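Local structure of hypothetical protein TM1631 (Thermotoga maritima, 1VPQ) at residues A[86-91]-A[101-106]; A[92-97]-A[128-133]; A[121-126]-A[150-155]; A[197-202]-A[243-248]. The protein is of unknown function, though its DUF72 family belongs to the TIM-barrel clan and its eight parallel strands follow the order of that fold. All coordinates share one frame; numbering follows the deposited sequence.

Contact 1: A[86-91]-A[101-106]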
loop_
_atom_site.group_PDB
_atom_site.type_symbol
_atom_site.label_atom_id
_atom_site.label_comp_id
_atom_site.label_asym_id
_atom_site.label_seq_id
_atom_site.Cartn_x
_atom_site.Cartn_y
_atom_site.Cartn_z
ATOM N N PRO A 86 -5.554 3.150 10.855
ATOM C CA PRO A 86 -6.766 2.441 11.277
ATOM C C PRO A 86 -7.934 2.724 10.330
ATOM O O PRO A 86 -7.944 3.757 9.647
ATOM C CB PRO A 86 -7.041 3.000 12.679
ATOM C CG PRO A 86 -5.742 3.569 13.135
ATOM C CD PRO A 86 -5.059 4.064 11.900
ATOM N N GLY A 87 -8.880 1.794 10.279
ATOM C CA GLY A 87 -10.045 1.889 9.400
ATOM C C GLY A 87 -10.973 3.054 9.690
ATOM O O GLY A 87 -11.610 3.573 8.783
ATOM N N SER A 88 -11.054 3.460 10.951
ATOM C CA SER A 88 -11.829 4.643 11.347
ATOM C C SER A 88 -11.369 5.918 10.629
ATOM O O SER A 88 -12.176 6.752 10.212
ATOM C CB SER A 88 -11.688 4.873 12.851
ATOM O OG SER A 88 -10.333 5.114 13.196
ATOM N N VAL A 89 -10.057 6.062 10.513
ATOM C CA VAL A 89 -9.459 7.268 9.962
ATOM C C VAL A 89 -9.797 7.411 8.481
ATOM O O VAL A 89 -10.117 8.500 8.020
ATOM C CB VAL A 89 -7.933 7.282 10.208
ATOM C CG1 VAL A 89 -7.235 8.390 9.405
ATOM C CG2 VAL A 89 -7.658 7.439 11.709
ATOM N N THR A 90 -9.757 6.297 7.754
ATOM C CA THR A 90 -10.003 6.291 6.308
ATOM C C THR A 90 -11.457 6.017 5.854
ATOM O O THR A 90 -11.838 6.438 4.757
ATOM C CB THR A 90 -9.066 5.296 5.623
ATOM O OG1 THR A 90 -9.118 4.039 6.313
ATOM C CG2 THR A 90 -7.642 5.834 5.644
ATOM N N HIS A 91 -12.256 5.339 6.673
ATOM C CA HIS A 91 -13.596 4.885 6.252
ATOM C C HIS A 91 -14.781 5.399 7.087
ATOM O O HIS A 91 -15.929 5.140 6.730
ATOM C CB HIS A 91 -13.652 3.345 6.261
ATOM C CG HIS A 91 -12.841 2.702 5.180
ATOM N ND1 HIS A 91 -11.462 2.742 5.158
ATOM C CD2 HIS A 91 -13.215 2.004 4.084
ATOM C CE1 HIS A 91 -11.024 2.108 4.085
ATOM N NE2 HIS A 91 -12.067 1.648 3.418
ATOM N N LYS A 101 -7.528 13.090 15.363
ATOM C CA LYS A 101 -6.444 13.311 16.328
ATOM C C LYS A 101 -6.254 12.160 17.304
ATOM O O LYS A 101 -5.166 11.598 17.383
ATOM C CB LYS A 101 -6.661 14.607 17.122
ATOM N N GLU A 102 -7.304 11.807 18.041
ATOM C CA GLU A 102 -7.165 10.802 19.102
ATOM C C GLU A 102 -6.788 9.434 18.515
ATOM O O GLU A 102 -5.860 8.786 19.003
ATOM C CB GLU A 102 -8.420 10.700 19.977
ATOM C CG GLU A 102 -8.984 12.041 20.514
ATOM C CD GLU A 102 -7.972 12.915 21.279
ATOM O OE1 GLU A 102 -7.643 12.600 22.451
ATOM O OE2 GLU A 102 -7.535 13.950 20.720
ATOM N N ASP A 103 -7.482 9.023 17.454
ATOM C CA ASP A 103 -7.191 7.744 16.773
ATOM C C ASP A 103 -5.754 7.619 16.236
ATOM O O ASP A 103 -5.137 6.556 16.343
ATOM C CB ASP A 103 -8.196 7.491 15.630
ATOM C CG ASP A 103 -9.525 6.908 16.123
ATOM O OD1 ASP A 103 -9.661 6.627 17.325
ATOM O OD2 ASP A 103 -10.443 6.719 15.301
ATOM N N MET A 104 -5.230 8.698 15.655
ATOM C CA MET A 104 -3.882 8.686 15.072
ATOM C C MET A 104 -2.770 8.787 16.115
ATOM O O MET A 104 -1.701 8.219 15.922
ATOM C CB MET A 104 -3.731 9.800 14.029
ATOM C CG MET A 104 -4.534 9.557 12.754
ATOM S SD MET A 104 -4.096 8.014 11.929
ATOM C CE MET A 104 -2.419 8.358 11.379
ATOM N N GLU A 105 -3.019 9.517 17.200
ATOM C CA GLU A 105 -2.085 9.590 18.336
ATOM C C GLU A 105 -1.961 8.232 19.015
ATOM O O GLU A 105 -0.866 7.802 19.374
ATOM C CB GLU A 105 -2.542 10.633 19.358
ATOM C CG GLU A 105 -2.314 12.073 18.899
ATOM C CD GLU A 105 -2.727 13.112 19.936
ATOM O OE1 GLU A 105 -3.756 12.909 20.629
ATOM O OE2 GLU A 105 -2.021 14.142 20.048
ATOM N N ASN A 106 -3.103 7.580 19.194
ATOM C CA ASN A 106 -3.170 6.224 19.723
ATOM C C ASN A 106 -2.385 5.259 18.839
ATOM O O ASN A 106 -1.552 4.486 19.316
ATOM C CB ASN A 106 -4.635 5.794 19.795
ATOM C CG ASN A 106 -4.829 4.506 20.547
ATOM O OD1 ASN A 106 -5.224 3.491 19.967
ATOM N ND2 ASN A 106 -4.558 4.534 21.851
#
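D103 reaches from helix 101-116 to the start of the short helix 87-91 and binds S88 through its carboxylate. Its CB lies 4.0 Å from CG2 of V89, the nearest apolar branch opposite. CG turns from there toward the serine, and OD2 accepts a hydrogen bond from S88 OG at 2.6 Å. The hydroxyl comes in from above the carboxylate, 45° out of its plane. On the serine side, OG stands between the backbone N and the carbonyl carbon (chi1 61°), which directs it across the gap. Replacing D103 with an alanine would probably leave S88 OG without its acceptor and take away the polar clasp at this partly exposed margin.

Deeper in, M104 supplies the apolar half of the contact. Bends at its second and third torsions fold the chain back on itself. Its SD then rests 3.6 Å from V89 CG2, and it also meets V89 CG1 and P86 CD. The M104 and V89 side chains run roughly at right angles.

The axes of the two short helical segments come within 9.8 Å of each other and run at 138°, closer to antiparallel than parallel. Helix 135-147 packs against both, its L144 touching V89 and M104, while M104 also meets T85 in the loop that follows strand 80-84.

Contact 2: A[92-97]-A[128-133]. With SO4 (sulfate ion), chain C.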
loop_
_atom_site.group_PDB
_atom_site.type_symbol
_atom_site.label_atom_id
_atom_site.label_comp_id
_atom_site.label_asym_id
_atom_site.label_seq_id
_atom_site.Cartn_x
_atom_site.Cartn_y
_atom_site.Cartn_z
ATOM N N VAL A 92 -14.529 6.089 8.197
ATOM C CA VAL A 92 -15.596 6.357 9.173
ATOM C C VAL A 92 -15.681 7.825 9.604
ATOM O O VAL A 92 -16.673 8.485 9.337
ATOM C CB VAL A 92 -15.444 5.463 10.435
ATOM C CG1 VAL A 92 -16.608 5.671 11.395
ATOM C CG2 VAL A 92 -15.351 3.996 10.054
ATOM N N LEU A 93 -14.639 8.324 10.264
ATOM C CA LEU A 93 -14.705 9.612 10.962
ATOM C C LEU A 93 -15.094 10.774 10.057
ATOM O O LEU A 93 -15.810 11.672 10.478
ATOM C CB LEU A 93 -13.367 9.939 11.635
ATOM C CG LEU A 93 -12.928 9.019 12.778
ATOM C CD1 LEU A 93 -11.500 9.336 13.163
ATOM C CD2 LEU A 93 -13.854 9.134 13.986
ATOM N N TRP A 94 -14.621 10.762 8.819
ATOM C CA TRP A 94 -14.938 11.836 7.873
ATOM C C TRP A 94 -16.431 11.875 7.507
ATOM O O TRP A 94 -16.960 12.936 7.166
ATOM C CB TRP A 94 -14.065 11.726 6.616
ATOM C CG TRP A 94 -14.244 10.462 5.859
ATOM C CD1 TRP A 94 -13.494 9.327 5.969
ATOM C CD2 TRP A 94 -15.244 10.189 4.872
ATOM N NE1 TRP A 94 -13.960 8.371 5.103
ATOM C CE2 TRP A 94 -15.034 8.874 4.420
ATOM C CE3 TRP A 94 -16.287 10.935 4.314
ATOM C CZ2 TRP A 94 -15.836 8.284 3.446
ATOM C CZ3 TRP A 94 -17.080 10.347 3.344
ATOM C CH2 TRP A 94 -16.850 9.038 2.921
ATOM N N LYS A 95 -17.091 10.711 7.565
ATOM C CA LYS A 95 -18.541 10.607 7.369
ATOM C C LYS A 95 -19.296 11.214 8.550
ATOM O O LYS A 95 -20.433 11.657 8.400
ATOM C CB LYS A 95 -18.990 9.143 7.219
ATOM C CG LYS A 95 -18.421 8.362 6.033
ATOM C CD LYS A 95 -19.168 7.030 5.891
ATOM C CE LYS A 95 -18.691 6.190 4.712
ATOM N NZ LYS A 95 -17.795 5.084 5.129
ATOM N N GLU A 96 -18.662 11.212 9.719
ATOM C CA GLU A 96 -19.288 11.643 10.972
ATOM C C GLU A 96 -18.857 13.041 11.432
ATOM O O GLU A 96 -19.314 13.519 12.467
ATOM C CB GLU A 96 -18.971 10.624 12.066
ATOM C CG GLU A 96 -19.221 9.199 11.633
ATOM C CD GLU A 96 -18.902 8.180 12.700
ATOM O OE1 GLU A 96 -17.925 8.387 13.455
ATOM O OE2 GLU A 96 -19.625 7.163 12.763
ATOM N N GLY A 97 -17.975 13.682 10.664
ATOM C CA GLY A 97 -17.465 15.017 10.997
ATOM C C GLY A 97 -16.591 15.038 12.237
ATOM O O GLY A 97 -16.653 15.974 13.040
ATOM N N PRO A 128 -12.069 4.960 0.645
ATOM C CA PRO A 128 -12.982 4.186 -0.185
ATOM C C PRO A 128 -13.626 5.004 -1.312
ATOM O O PRO A 128 -13.385 6.222 -1.444
ATOM C CB PRO A 128 -14.032 3.692 0.816
ATOM C CG PRO A 128 -14.047 4.726 1.882
ATOM C CD PRO A 128 -12.668 5.318 1.943
ATOM N N PHE A 129 -14.423 4.312 -2.123
ATOM C CA PHE A 129 -15.144 4.892 -3.261
ATOM C C PHE A 129 -16.057 6.032 -2.822
ATOM O O PHE A 129 -16.166 7.047 -3.511
ATOM C CB PHE A 129 -15.966 3.802 -3.946
ATOM C CG PHE A 129 -16.554 4.215 -5.265
ATOM C CD1 PHE A 129 -15.749 4.361 -6.378
ATOM C CD2 PHE A 129 -17.917 4.441 -5.395
ATOM C CE1 PHE A 129 -16.288 4.739 -7.594
ATOM C CE2 PHE A 129 -18.463 4.816 -6.610
ATOM C CZ PHE A 129 -17.648 4.965 -7.712
ATOM N N SER A 130 -16.690 5.851 -1.665
ATOM C CA SER A 130 -17.611 6.838 -1.078
ATOM C C SER A 130 -16.961 8.152 -0.634
ATOM O O SER A 130 -17.653 9.138 -0.436
ATOM C CB SER A 130 -18.312 6.229 0.131
ATOM O OG SER A 130 -17.351 5.825 1.087
ATOM N N PHE A 131 -15.649 8.154 -0.440
ATOM C CA PHE A 131 -14.907 9.383 -0.141
ATOM C C PHE A 131 -14.767 10.179 -1.433
ATOM O O PHE A 131 -14.090 9.736 -2.358
ATOM C CB PHE A 131 -13.530 9.031 0.423
ATOM C CG PHE A 131 -12.766 10.204 1.000
ATOM C CD1 PHE A 131 -13.237 10.883 2.112
ATOM C CD2 PHE A 131 -11.542 10.578 0.474
ATOM C CE1 PHE A 131 -12.526 11.935 2.671
ATOM C CE2 PHE A 131 -10.819 11.627 1.035
ATOM C CZ PHE A 131 -11.324 12.307 2.136
ATOM N N LYS A 132 -15.412 11.340 -1.486
ATOM C CA LYS A 132 -15.439 12.185 -2.683
ATOM C C LYS A 132 -14.791 13.546 -2.444
ATOM O O LYS A 132 -14.731 14.033 -1.321
ATOM C CB LYS A 132 -16.879 12.426 -3.149
ATOM C CG LYS A 132 -17.689 11.176 -3.454
ATOM C CD LYS A 132 -19.167 11.537 -3.609
ATOM C CE LYS A 132 -19.982 10.409 -4.243
ATOM N NZ LYS A 132 -19.541 9.043 -3.788
ATOM N N PHE A 133 -14.329 14.158 -3.527
ATOM C CA PHE A 133 -13.752 15.490 -3.468
ATOM C C PHE A 133 -14.812 16.495 -3.030
ATOM O O PHE A 133 -15.829 16.682 -3.711
ATOM C CB PHE A 133 -13.176 15.912 -4.819
ATOM C CG PHE A 133 -12.551 17.274 -4.797
ATOM C CD1 PHE A 133 -13.329 18.411 -4.940
ATOM C CD2 PHE A 133 -11.191 17.420 -4.601
ATOM C CE1 PHE A 133 -12.761 19.673 -4.902
ATOM C CE2 PHE A 133 -10.618 18.677 -4.559
ATOM C CZ PHE A 133 -11.407 19.810 -4.714
HETATM S S SO4 C . -14.154 0.398 -1.938
HETATM O O1 SO4 C . -13.338 -0.057 -0.816
HETATM O O2 SO4 C . -15.524 -0.060 -1.784
HETATM O O3 SO4 C . -14.174 1.852 -1.975
HETATM O O4 SO4 C . -13.617 -0.110 -3.194
HETATM O O HOH W 1 -18.447 3.557 2.092
#
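W94, on the short helix 93-96, packs against the type I beta turn P128-F131 in the loop that follows strand 120-126, a beta-alpha loop of the TIM-barrel fold. Its CG sits between the backbone N and the carbonyl carbon (chi1 61°), which lays the indole toward the turn. P128 opens the turn, its CG at the indole edge, 4.3 Å from W94 CZ2. The backbone N of F129 points to a sulfate ion, also held by R157 NE, at a doubtfully short distance. S130 comes next, with its OG in the plane of the indole at the rim, 3.7 Å from W94 CZ2. F131 completes the turn in a T-shaped stack, its edge on the W94 face, its centroid 4.7 Å from that of the five-membered ring and the planes at 69°. F131 CD1 stands over the centre of the indole, while K95 CG lies on the opposite face. An alanine in place of W94 would probably leave the F131 edge without its aromatic face and T90 O without its NE1 donor. K95 NZ is bonded to H91 O, and a water 2.7 Å from S130 OG adds a looser bridge, weakly bonded at 3.5 Å to K95 NZ.

Contact 3: A[121-126]-A[150-155]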
loop_
_atom_site.group_PDB
_atom_site.type_symbol
_atom_site.label_atom_id
_atom_site.label_comp_id
_atom_site.label_asym_id
_atom_site.label_seq_id
_atom_site.Cartn_x
_atom_site.Cartn_y
_atom_site.Cartn_z
ATOM N N LYS A 121 8.710 2.712 6.791
ATOM C CA LYS A 121 9.068 3.641 5.715
ATOM C C LYS A 121 7.956 4.646 5.392
ATOM O O LYS A 121 8.241 5.765 4.952
ATOM C CB LYS A 121 9.428 2.859 4.441
ATOM C CG LYS A 121 10.736 2.073 4.514
ATOM C CD LYS A 121 11.953 2.966 4.421
ATOM C CE LYS A 121 13.136 2.248 3.793
ATOM N NZ LYS A 121 14.371 3.072 3.841
ATOM N N MET A 122 6.702 4.243 5.590
ATOM C CA MET A 122 5.550 5.049 5.172
ATOM C C MET A 122 4.249 4.540 5.794
ATOM O O MET A 122 4.077 3.337 5.998
ATOM C CB MET A 122 5.431 5.020 3.642
ATOM C CG MET A 122 4.377 5.938 3.017
ATOM S SD MET A 122 4.861 7.660 2.851
ATOM C CE MET A 122 6.377 7.611 1.903
ATOM N N THR A 123 3.346 5.474 6.098
ATOM C CA THR A 123 1.990 5.138 6.540
ATOM C C THR A 123 1.002 5.455 5.423
ATOM O O THR A 123 1.090 6.495 4.784
ATOM C CB THR A 123 1.613 5.874 7.844
ATOM O OG1 THR A 123 2.465 5.412 8.896
ATOM C CG2 THR A 123 0.162 5.601 8.246
ATOM N N LEU A 124 0.069 4.537 5.186
ATOM C CA LEU A 124 -0.862 4.644 4.066
ATOM C C LEU A 124 -2.274 4.927 4.544
ATOM O O LEU A 124 -2.822 4.184 5.373
ATOM C CB LEU A 124 -0.862 3.355 3.244
ATOM C CG LEU A 124 -1.853 3.275 2.077
ATOM C CD1 LEU A 124 -1.468 4.228 0.942
ATOM C CD2 LEU A 124 -1.962 1.853 1.560
ATOM N N ALA A 125 -2.860 5.993 4.005
ATOM C CA ALA A 125 -4.274 6.281 4.199
ATOM C C ALA A 125 -4.992 6.076 2.879
ATOM O O ALA A 125 -4.909 6.921 1.980
ATOM C CB ALA A 125 -4.461 7.713 4.705
ATOM N N GLN A 126 -5.679 4.940 2.760
ATOM C CA GLN A 126 -6.420 4.590 1.543
ATOM C C GLN A 126 -7.919 4.756 1.775
ATOM O O GLN A 126 -8.500 4.105 2.637
ATOM C CB GLN A 126 -6.077 3.163 1.087
ATOM C CG GLN A 126 -6.980 2.570 -0.002
ATOM C CD GLN A 126 -8.133 1.742 0.561
ATOM O OE1 GLN A 126 -7.912 0.792 1.318
ATOM N NE2 GLN A 126 -9.367 2.097 0.194
ATOM N N TYR A 150 4.557 12.018 10.782
ATOM C CA TYR A 150 5.541 11.168 10.120
ATOM C C TYR A 150 5.151 10.929 8.674
ATOM O O TYR A 150 4.101 11.376 8.232
ATOM C CB TYR A 150 5.697 9.849 10.874
ATOM C CG TYR A 150 6.063 10.063 12.317
ATOM C CD1 TYR A 150 7.234 10.726 12.657
ATOM C CD2 TYR A 150 5.232 9.635 13.338
ATOM C CE1 TYR A 150 7.578 10.948 13.970
ATOM C CE2 TYR A 150 5.571 9.852 14.669
ATOM C CZ TYR A 150 6.746 10.509 14.973
ATOM O OH TYR A 150 7.092 10.730 16.278
ATOM N N GLU A 151 6.006 10.227 7.940
ATOM C CA GLU A 151 5.803 10.030 6.510
ATOM C C GLU A 151 4.408 9.470 6.216
ATOM O O GLU A 151 4.072 8.375 6.651
ATOM C CB GLU A 151 6.891 9.119 5.926
ATOM C CG GLU A 151 8.244 9.799 5.716
ATOM C CD GLU A 151 8.277 10.762 4.536
ATOM O OE1 GLU A 151 7.261 10.881 3.822
ATOM O OE2 GLU A 151 9.326 11.414 4.323
ATOM N N LEU A 152 3.626 10.251 5.467
ATOM C CA LEU A 152 2.248 9.923 5.110
ATOM C C LEU A 152 2.033 9.884 3.592
ATOM O O LEU A 152 2.592 10.698 2.852
ATOM C CB LEU A 152 1.295 10.959 5.725
ATOM C CG LEU A 152 -0.202 10.643 5.669
ATOM C CD1 LEU A 152 -0.544 9.420 6.505
ATOM C CD2 LEU A 152 -1.025 11.831 6.119
ATOM N N ALA A 153 1.222 8.918 3.156
ATOM C CA ALA A 153 0.794 8.779 1.764
ATOM C C ALA A 153 -0.704 8.546 1.692
ATOM O O ALA A 153 -1.285 7.879 2.561
ATOM C CB ALA A 153 1.528 7.633 1.066
ATOM N N VAL A 154 -1.323 9.110 0.653
ATOM C CA VAL A 154 -2.777 9.020 0.467
ATOM C C VAL A 154 -3.159 8.476 -0.921
ATOM O O VAL A 154 -2.591 8.878 -1.947
ATOM C CB VAL A 154 -3.483 10.399 0.728
ATOM C CG1 VAL A 154 -4.941 10.375 0.250
ATOM C CG2 VAL A 154 -3.435 10.771 2.220
ATOM N N GLU A 155 -4.145 7.576 -0.908
ATOM C CA GLU A 155 -4.750 6.993 -2.098
ATOM C C GLU A 155 -6.265 7.264 -2.126
ATOM O O GLU A 155 -6.967 7.015 -1.138
ATOM C CB GLU A 155 -4.537 5.470 -2.087
ATOM C CG GLU A 155 -4.985 4.756 -3.357
ATOM C CD GLU A 155 -5.053 3.241 -3.204
ATOM O OE1 GLU A 155 -4.208 2.680 -2.487
ATOM O OE2 GLU A 155 -5.947 2.605 -3.805
#
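The carbonyl oxygen of A153 is held twice by strand 121-126: it accepts a hydrogen bond from A125 N at 2.9 Å, almost straight at 174°, and a CA-H...O contact from L124 CA at 3.6 Å. A125 O is gripped in the same way, by E155 N at 3.1 Å and by the CA-H of V154. With T123 N to E151 O and A153 N to T123 O, these bonds make a regular parallel pairing of neighbouring strands, inclined at 24°.

M122 carries much of the packing on the face it shares with A153. Its CG lies anti to the backbone N, and bends further out bring SD back over the neighbouring strand, 3.8 Å from A153 CB. CE continues to E151 OE1 at 3.9 Å. On that side M122 also touches Y201, and L124 touches R203, both from strand 199-204 within the barrel. The other face carries T123, A125, L152 and V154. There A125 CB meets V154 CG2 at 4.1 Å, T123 OG1 is bonded to Y148 OH, and T123 packs on F107 of helix 101-116.

At the C-terminal ends, Q126 and E155 lie side by side and point the same way, their amide and carboxylate planes 44° apart, with Q126 CG 3.7 Å from E155 OE1. K84 binds Q126 OE1, while R203 and H205 take the two oxygens of E155. Another sulfate, probably from the crystallisation liquor, lies about 3 Å from the Q126 side chain; with K84, R203 and H205 nearby, this end, where TIM barrels carry their active sites, might accept an anionic group.

Contact 4: A[197-202]-A[243-248]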
loop_
_atom_site.group_PDB
_atom_site.type_symbol
_atom_site.label_atom_id
_atom_site.label_comp_id
_atom_site.label_asym_id
_atom_site.label_seq_id
_atom_site.Cartn_x
_atom_site.Cartn_y
_atom_site.Cartn_z
ATOM N N THR A 197 5.821 14.702 -3.465
ATOM C CA THR A 197 6.813 14.736 -2.392
ATOM C C THR A 197 8.153 14.251 -2.946
ATOM O O THR A 197 8.368 14.285 -4.154
ATOM C CB THR A 197 6.377 13.845 -1.199
ATOM O OG1 THR A 197 6.234 12.491 -1.634
ATOM C CG2 THR A 197 5.060 14.320 -0.616
ATOM N N ASP A 198 9.049 13.830 -2.055
ATOM C CA ASP A 198 10.326 13.223 -2.431
ATOM C C ASP A 198 10.300 11.710 -2.210
ATOM O O ASP A 198 11.346 11.083 -2.005
ATOM C CB ASP A 198 11.490 13.880 -1.671
ATOM C CG ASP A 198 11.343 13.801 -0.149
ATOM O OD1 ASP A 198 10.253 13.453 0.347
ATOM O OD2 ASP A 198 12.324 14.107 0.554
ATOM N N TYR A 199 9.093 11.142 -2.257
ATOM C CA TYR A 199 8.880 9.702 -2.323
ATOM C C TYR A 199 7.750 9.390 -3.301
ATOM O O TYR A 199 6.805 10.172 -3.444
ATOM C CB TYR A 199 8.548 9.136 -0.937
ATOM C CG TYR A 199 9.711 9.253 0.011
ATOM C CD1 TYR A 199 10.722 8.304 0.009
ATOM C CD2 TYR A 199 9.824 10.336 0.882
ATOM C CE1 TYR A 199 11.815 8.416 0.866
ATOM C CE2 TYR A 199 10.915 10.460 1.744
ATOM C CZ TYR A 199 11.906 9.494 1.729
ATOM O OH TYR A 199 12.993 9.596 2.573
ATOM N N ALA A 200 7.876 8.263 -3.997
ATOM C CA ALA A 200 6.781 7.713 -4.809
ATOM C C ALA A 200 6.253 6.448 -4.153
ATOM O O ALA A 200 6.993 5.729 -3.484
ATOM C CB ALA A 200 7.241 7.413 -6.218
ATOM N N TYR A 201 4.966 6.196 -4.362
ATOM C CA TYR A 201 4.281 5.049 -3.798
ATOM C C TYR A 201 3.314 4.521 -4.855
ATOM O O TYR A 201 2.426 5.249 -5.282
ATOM C CB TYR A 201 3.527 5.477 -2.539
ATOM C CG TYR A 201 3.144 4.355 -1.576
ATOM C CD1 TYR A 201 2.241 3.357 -1.942
ATOM C CD2 TYR A 201 3.665 4.319 -0.291
ATOM C CE1 TYR A 201 1.880 2.350 -1.042
ATOM C CE2 TYR A 201 3.315 3.329 0.605
ATOM C CZ TYR A 201 2.417 2.348 0.233
ATOM O OH TYR A 201 2.079 1.358 1.139
ATOM N N PHE A 202 3.489 3.270 -5.280
ATOM C CA PHE A 202 2.602 2.666 -6.281
ATOM C C PHE A 202 1.813 1.539 -5.671
ATOM O O PHE A 202 2.374 0.733 -4.935
ATOM C CB PHE A 202 3.391 2.088 -7.452
ATOM C CG PHE A 202 4.131 3.109 -8.238
ATOM C CD1 PHE A 202 5.296 3.682 -7.731
ATOM C CD2 PHE A 202 3.679 3.499 -9.488
ATOM C CE1 PHE A 202 5.995 4.639 -8.462
ATOM C CE2 PHE A 202 4.371 4.454 -10.222
ATOM C CZ PHE A 202 5.535 5.024 -9.705
ATOM N N VAL A 243 12.924 10.986 -7.041
ATOM C CA VAL A 243 12.640 10.837 -5.602
ATOM C C VAL A 243 13.722 10.059 -4.847
ATOM O O VAL A 243 14.565 9.399 -5.458
ATOM C CB VAL A 243 11.265 10.181 -5.368
ATOM C CG1 VAL A 243 10.155 11.050 -5.963
ATOM C CG2 VAL A 243 11.215 8.781 -5.949
ATOM N N LYS A 244 13.700 10.161 -3.517
ATOM C CA LYS A 244 14.690 9.479 -2.669
ATOM C C LYS A 244 14.483 7.966 -2.752
ATOM O O LYS A 244 15.440 7.216 -2.947
ATOM C CB LYS A 244 14.590 9.903 -1.197
ATOM C CG LYS A 244 14.486 11.390 -0.914
ATOM C CD LYS A 244 15.621 12.190 -1.516
ATOM C CE LYS A 244 15.492 13.678 -1.167
ATOM N NZ LYS A 244 15.576 13.912 0.294
ATOM N N GLU A 245 13.226 7.537 -2.590
ATOM C CA GLU A 245 12.849 6.119 -2.657
ATOM C C GLU A 245 11.449 5.945 -3.232
ATOM O O GLU A 245 10.617 6.849 -3.146
ATOM C CB GLU A 245 12.897 5.469 -1.273
ATOM C CG GLU A 245 14.297 5.262 -0.716
ATOM C CD GLU A 245 14.320 5.004 0.777
ATOM O OE1 GLU A 245 13.289 4.596 1.346
ATOM O OE2 GLU A 245 15.388 5.225 1.390
ATOM N N THR A 246 11.202 4.770 -3.810
ATOM C CA THR A 246 9.909 4.424 -4.405
ATOM C C THR A 246 9.459 3.093 -3.826
ATOM O O THR A 246 10.255 2.157 -3.737
ATOM C CB THR A 246 10.007 4.299 -5.948
ATOM O OG1 THR A 246 10.248 5.585 -6.529
ATOM C CG2 THR A 246 8.730 3.727 -6.546
ATOM N N TYR A 247 8.187 3.014 -3.440
ATOM C CA TYR A 247 7.615 1.802 -2.855
ATOM C C TYR A 247 6.505 1.293 -3.748
ATOM O O TYR A 247 5.541 2.002 -4.018
ATOM C CB TYR A 247 7.085 2.071 -1.441
ATOM C CG TYR A 247 8.042 2.899 -0.629
ATOM C CD1 TYR A 247 9.287 2.397 -0.259
ATOM C CD2 TYR A 247 7.722 4.201 -0.257
ATOM C CE1 TYR A 247 10.183 3.169 0.461
ATOM C CE2 TYR A 247 8.609 4.974 0.464
ATOM C CZ TYR A 247 9.838 4.457 0.822
ATOM O OH TYR A 247 10.726 5.241 1.545
ATOM N N VAL A 248 6.641 0.055 -4.197
ATOM C CA VAL A 248 5.727 -0.517 -5.173
ATOM C C VAL A 248 5.126 -1.780 -4.574
ATOM O O VAL A 248 5.849 -2.705 -4.212
ATOM C CB VAL A 248 6.466 -0.857 -6.487
ATOM C CG1 VAL A 248 5.495 -1.350 -7.544
ATOM C CG2 VAL A 248 7.264 0.358 -7.006
#
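Y247 lies at the centre of the inward aromatic group, between Y199 and Y201 of the adjacent strand. Its CE2 is 4.0 Å from Y199 CD1 and its CD2 is 4.1 Å from Y201 CD2; the Y201 and Y247 side chains cross at about a right angle. The other face is largely apolar: F202 turns its ring edge to T246 CG2, 3.5 Å from its CE1, and packs on V248, while A200 CB meets V243 CG2.

Main-chain bonds sew the strands together, the shortest from F202 N to Y247 O at 2.7 Å. Y247 OH donates to E245 OE1 at 2.7 Å, on the anti side of the carboxylate, 31° out of its plane. That bond limits how the tyrosine can turn, and OE1 also salt-bridges K121.

At the strand starts, K244 N donates to D198 O. K244 CG lies over a face of the Y199 ring, and the doubly bent lysine chain brings NZ to D198 OD2 in a weak salt bridge of 3.3 Å. T197 OG1, also hydrogen-bonded to T176 OG1, accepts from Y199 N in an ST turn.

Strand 245-250 pairs on its far side with strand 13-18, the last-to-first pairing characteristic of a TIM barrel.

From the N terminus, contact 1 closes the first and shortest loop, tying helix 87-91, just after strand 80-84, to helix 101-116. Contact 2 begins inside that loop, at helix 93-96, and ends beyond it in the loop after strand 120-126, so the two cross. Contact 3 crosses contact 2 in turn but follows contact 1 in series; it closes the beta-alpha-beta unit of strand 120-126, helix 135-147 and strand 152-155. Contact 4 comes last, in series with the others, and pairs strands 199-204 and 245-250. No contact nests within another. Contacts 3 and 4 meet across the barrel interior, where M122 also reaches Y247 and E151 touches Y199.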